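Local coordinates for protein 6-phosphogluconolactonase (Shewanella baltica, PDB 3NWP) that probably hydrolyses 6-phosphogluconolactone to 6-phosphogluconate, the second step of the oxidative pentose phosphate pathway, at residues 147-152 with 168-173; 162-167 with 175-180. All coordinates share one frame; numbering follows the deposited sequence.

Interaction 1: residues 147-152 with 168-173; sequences FPCSAE and PTTAPH
Pro168 sets its CB over one face of the Phe147 ring, 3.8 Å from the ring centroid and 18° off the normal, a CH-pi contact displaced toward the rim on the CG and CD2 side. The CB of Ala171 reaches the far end of the same ring, 3.8 Å from Phe147 CE1, coming in obliquely. Phe147 CG lies anti to its own carbonyl carbon (chi1 -82°), which carries the ring away from the turn and against Pro168 and Ala171; the ring is also stacked with His142. With an alanine here, Pro168 and Ala171 would probably lose the ring they rest on, and the hairpin loop would be freer to shift. One firm hydrogen bond crosses the contact: the hydroxyl of Thr169 donates from OG1 to Cys149 O at 2.9 Å, its donor tilted 20° from the carbonyl plane, so this turn carbonyl is satisfied from the other segment. Residues 147-150 form a type I beta turn, closed by the bond from Ser150 N to Phe147 O at 3.2 Å, and the opposing residues belong to the loop of the 163-178 beta hairpin: the contact is turn against hairpin loop at the protein surface. Ser150 OG lies 2.8 Å from Phe147 O, the acceptor that already serves the turn. Cys149 CB meets the methyl CG2 of Thr170 at 3.6 Å, while the place of Cys149 SG, near Pro168 CB, is less sure. Glu152 OE1 accepts a hydrogen bond from Asn167 N, next to Pro168.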
# COMPACT_ATOMS: atom_id res chain seq x y z
N PHE A 147 -5.17 7.88 9.08
CA PHE A 147 -4.78 7.92 10.46
C PHE A 147 -5.98 8.26 11.35
O PHE A 147 -6.70 9.23 11.05
CB PHE A 147 -3.72 8.99 10.69
CG PHE A 147 -2.33 8.57 10.34
CD1 PHE A 147 -1.54 7.93 11.28
CD2 PHE A 147 -1.80 8.85 9.09
CE1 PHE A 147 -0.25 7.57 10.97
CE2 PHE A 147 -0.53 8.44 8.77
CZ PHE A 147 0.26 7.81 9.71
N PRO A 148 -6.13 7.55 12.44
CA PRO A 148 -7.25 7.85 13.34
C PRO A 148 -7.07 9.20 14.09
O PRO A 148 -8.04 9.76 14.54
CB PRO A 148 -7.26 6.66 14.29
CG PRO A 148 -5.91 6.08 14.27
CD PRO A 148 -5.33 6.39 12.91
N CYS A 149 -5.86 9.71 14.11
CA CYS A 149 -5.59 10.99 14.74
C CYS A 149 -5.73 12.18 13.78
O CYS A 149 -5.34 13.29 14.15
CB CYS A 149 -4.16 10.94 15.29
SG CYS A 149 -2.91 10.70 14.00
N SER A 150 -6.23 11.97 12.55
CA SER A 150 -6.30 13.04 11.55
C SER A 150 -7.74 13.51 11.31
O SER A 150 -8.70 12.72 11.27
CB SER A 150 -5.65 12.63 10.23
OG SER A 150 -6.42 11.63 9.57
N ALA A 151 -7.87 14.83 11.07
CA ALA A 151 -9.16 15.40 10.72
C ALA A 151 -9.73 14.93 9.40
O ALA A 151 -10.95 15.00 9.19
CB ALA A 151 -9.07 16.95 10.77
N GLU A 152 -8.86 14.45 8.51
CA GLU A 152 -9.21 14.12 7.15
C GLU A 152 -9.56 12.65 6.98
O GLU A 152 -9.80 12.22 5.85
CB GLU A 152 -8.02 14.41 6.23
CG GLU A 152 -7.59 15.87 6.18
CD GLU A 152 -6.62 16.29 7.26
OE1 GLU A 152 -6.11 15.48 8.07
OE2 GLU A 152 -6.34 17.52 7.33
N PRO A 168 -1.81 13.65 10.05
CA PRO A 168 -1.80 13.03 11.35
C PRO A 168 -1.26 13.95 12.43
O PRO A 168 -0.35 14.76 12.17
CB PRO A 168 -0.86 11.83 11.16
CG PRO A 168 -0.08 12.11 9.96
CD PRO A 168 -0.93 12.97 9.10
N THR A 169 -1.85 13.83 13.60
CA THR A 169 -1.35 14.52 14.77
C THR A 169 -0.45 13.71 15.67
O THR A 169 0.14 14.27 16.60
CB THR A 169 -2.51 15.10 15.60
OG1 THR A 169 -3.31 14.03 16.08
CG2 THR A 169 -3.36 16.07 14.73
N THR A 170 -0.34 12.41 15.39
CA THR A 170 0.48 11.47 16.19
C THR A 170 1.66 10.90 15.40
O THR A 170 2.36 10.01 15.90
CB THR A 170 -0.32 10.34 16.78
OG1 THR A 170 -0.81 9.49 15.76
CG2 THR A 170 -1.47 10.89 17.66
N ALA A 171 1.86 11.39 14.18
CA ALA A 171 2.96 10.99 13.30
C ALA A 171 3.40 12.21 12.50
O ALA A 171 2.60 13.11 12.24
CB ALA A 171 2.51 9.87 12.33
N PRO A 172 4.69 12.26 12.12
CA PRO A 172 5.22 13.41 11.40
C PRO A 172 4.79 13.50 9.94
O PRO A 172 4.48 12.50 9.32
CB PRO A 172 6.74 13.20 11.47
CG PRO A 172 6.91 11.75 11.54
CD PRO A 172 5.76 11.29 12.44
N HIS A 173 4.86 14.72 9.45
CA HIS A 173 4.78 15.09 8.01
C HIS A 173 3.34 15.15 7.51
O HIS A 173 2.50 14.28 7.83
CB HIS A 173 5.63 14.19 7.08
CG HIS A 173 7.02 13.94 7.57
ND1 HIS A 173 7.95 14.95 7.72
CD2 HIS A 173 7.62 12.81 8.00
CE1 HIS A 173 9.08 14.43 8.20
NE2 HIS A 173 8.90 13.14 8.39

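Interaction 2: residues 162-167 with 175-180; sequences LCVATN and RITLSK
Leu162 O receives the backbone N of Ser179 at 3.0 Å, from above the carbonyl plane, and this bond opens an antiparallel pairing between strands 163-166 and 175-178. Ser179 is the N-cap of the helix that follows, its OG bonded to Ala182 N and also to Ala161 O. Cys163 forms a non-hydrogen-bonded pair with Leu178; its CA lies 3.0 Å from Thr177 O in a CA-H...O contact, while its CB packs on Leu178 CD2 at 4.0 Å. Val164 and Thr177 exchange two backbone bonds, Val164 N to Thr177 O and Thr177 N to Val164 O, each 2.9 Å long. Their side chains run alongside each other with CG2 against CG2. Thr177 OG1 stands anti to its backbone N (chi1 -168°), which leaves the methyl for Val164 and Thr166 and brings the hydroxyl to Leu178 O at 3.0 Å; Ser145 N also bonds to this OG1. Ala165 pairs with Ile176 without backbone hydrogen bonds, its CA 3.2 Å from Arg175 O. Thr166 closes the pairing with Arg175 through two further backbone bonds. Its OG1 lies 3.5 Å from Arg175 CB and donates to Ser145 O, and its CG2 touches the methyl of Thr177. Arg175 bends at chi2 (-61°) and leads its guanidinium away, NH2 to Pro172 O and NH1 to Ser145 OG. The two strands are the arms of a beta hairpin. Cys163, Ala165 and Ile176 face helix 112-122, whereas Val164 on the other face meets helix 153-158; strand 175-178 also runs antiparallel to strand 66-74, joining the hairpin to the main sheet.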
# COMPACT_ATOMS: atom_id res chain seq x y z
N LEU A 162 -9.08 9.90 -6.18
CA LEU A 162 -8.08 8.84 -6.02
C LEU A 162 -7.12 9.07 -4.86
O LEU A 162 -6.61 8.10 -4.29
CB LEU A 162 -7.27 8.64 -7.32
CG LEU A 162 -8.08 8.02 -8.48
CD1 LEU A 162 -7.09 8.04 -9.68
CD2 LEU A 162 -8.55 6.56 -8.20
N CYS A 163 -6.83 10.34 -4.54
CA CYS A 163 -5.94 10.63 -3.41
C CYS A 163 -6.32 11.94 -2.77
O CYS A 163 -6.91 12.83 -3.41
CB CYS A 163 -4.51 10.55 -3.79
SG CYS A 163 -4.05 11.55 -5.18
N VAL A 164 -6.02 12.02 -1.48
CA VAL A 164 -6.35 13.18 -0.68
C VAL A 164 -5.24 13.44 0.30
O VAL A 164 -4.43 12.55 0.60
CB VAL A 164 -7.65 13.06 0.07
CG1 VAL A 164 -8.84 12.89 -0.91
CG2 VAL A 164 -7.62 11.97 1.12
N ALA A 165 -5.21 14.67 0.83
CA ALA A 165 -4.25 14.99 1.86
C ALA A 165 -4.74 14.57 3.20
O ALA A 165 -5.93 14.63 3.51
CB ALA A 165 -3.95 16.56 1.88
N THR A 166 -3.82 14.18 4.08
CA THR A 166 -4.15 13.97 5.48
C THR A 166 -3.02 14.49 6.38
O THR A 166 -1.86 14.58 5.95
CB THR A 166 -4.42 12.46 5.86
OG1 THR A 166 -3.19 11.74 5.85
CG2 THR A 166 -5.46 11.83 4.90
N ASN A 167 -3.37 14.84 7.61
CA ASN A 167 -2.41 15.46 8.54
C ASN A 167 -2.50 14.77 9.89
O ASN A 167 -3.22 15.19 10.81
CB ASN A 167 -2.79 16.94 8.65
CG ASN A 167 -2.47 17.69 7.38
OD1 ASN A 167 -1.31 17.92 7.07
ND2 ASN A 167 -3.51 17.98 6.58
N ARG A 175 0.73 14.41 4.66
CA ARG A 175 0.64 13.18 3.88
C ARG A 175 -0.29 13.36 2.70
O ARG A 175 -1.27 14.12 2.75
CB ARG A 175 0.08 12.01 4.73
CG ARG A 175 0.73 11.81 6.10
CD ARG A 175 2.17 11.51 5.94
NE ARG A 175 2.84 11.22 7.21
CZ ARG A 175 3.05 9.98 7.69
NH1 ARG A 175 2.58 8.91 7.04
NH2 ARG A 175 3.73 9.81 8.83
N ILE A 176 0.02 12.62 1.65
CA ILE A 176 -0.95 12.33 0.62
C ILE A 176 -1.23 10.83 0.75
O ILE A 176 -0.34 10.05 1.10
CB ILE A 176 -0.40 12.73 -0.74
CG1 ILE A 176 -1.41 12.54 -1.84
CG2 ILE A 176 0.89 12.02 -1.06
CD1 ILE A 176 -1.21 13.58 -2.94
N THR A 177 -2.46 10.46 0.51
CA THR A 177 -2.84 9.06 0.57
C THR A 177 -3.76 8.71 -0.57
O THR A 177 -4.67 9.47 -0.91
CB THR A 177 -3.50 8.75 1.92
OG1 THR A 177 -3.63 7.31 2.10
CG2 THR A 177 -4.89 9.37 2.09
N LEU A 178 -3.65 7.49 -1.05
CA LEU A 178 -4.74 6.95 -1.85
C LEU A 178 -5.96 6.82 -0.95
O LEU A 178 -5.88 6.55 0.22
CB LEU A 178 -4.36 5.61 -2.53
CG LEU A 178 -3.21 5.60 -3.50
CD1 LEU A 178 -3.16 4.24 -4.31
CD2 LEU A 178 -3.16 6.79 -4.44
N SER A 179 -7.13 7.00 -1.54
CA SER A 179 -8.39 6.90 -0.85
C SER A 179 -8.82 5.46 -0.65
O SER A 179 -8.33 4.57 -1.31
CB SER A 179 -9.49 7.60 -1.64
OG SER A 179 -9.63 7.04 -2.93
N LYS A 180 -9.74 5.25 0.28
CA LYS A 180 -10.35 3.93 0.42
C LYS A 180 -10.98 3.47 -0.89
O LYS A 180 -10.80 2.30 -1.33
CB LYS A 180 -11.37 3.91 1.55
CG LYS A 180 -11.96 2.54 1.85
CD LYS A 180 -13.29 2.66 2.60
CE LYS A 180 -14.44 2.96 1.67
NZ LYS A 180 -15.69 3.23 2.45

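In the fold
Leaving strand 132-135, the chain reaches the loop 147-152, then passes through helix 153-158 into strand 163-166, round the hairpin loop 168-173 and back along strand 175-178. Interaction 1 closes the longer excursion, bringing the turn before helix 153-158 against the hairpin loop; interaction 2 closes the hairpin itself. Their segments alternate along the sequence, so the two contacts cross. They lie about 12 Å apart, centre to centre, and meet where Ser150 CB and Glu152 CG pack against the backbone oxygens of Asn167 and Ala165. Together they tie the surface turn and hairpin tip to the buried strands at the antiparallel side of the mixed sheet.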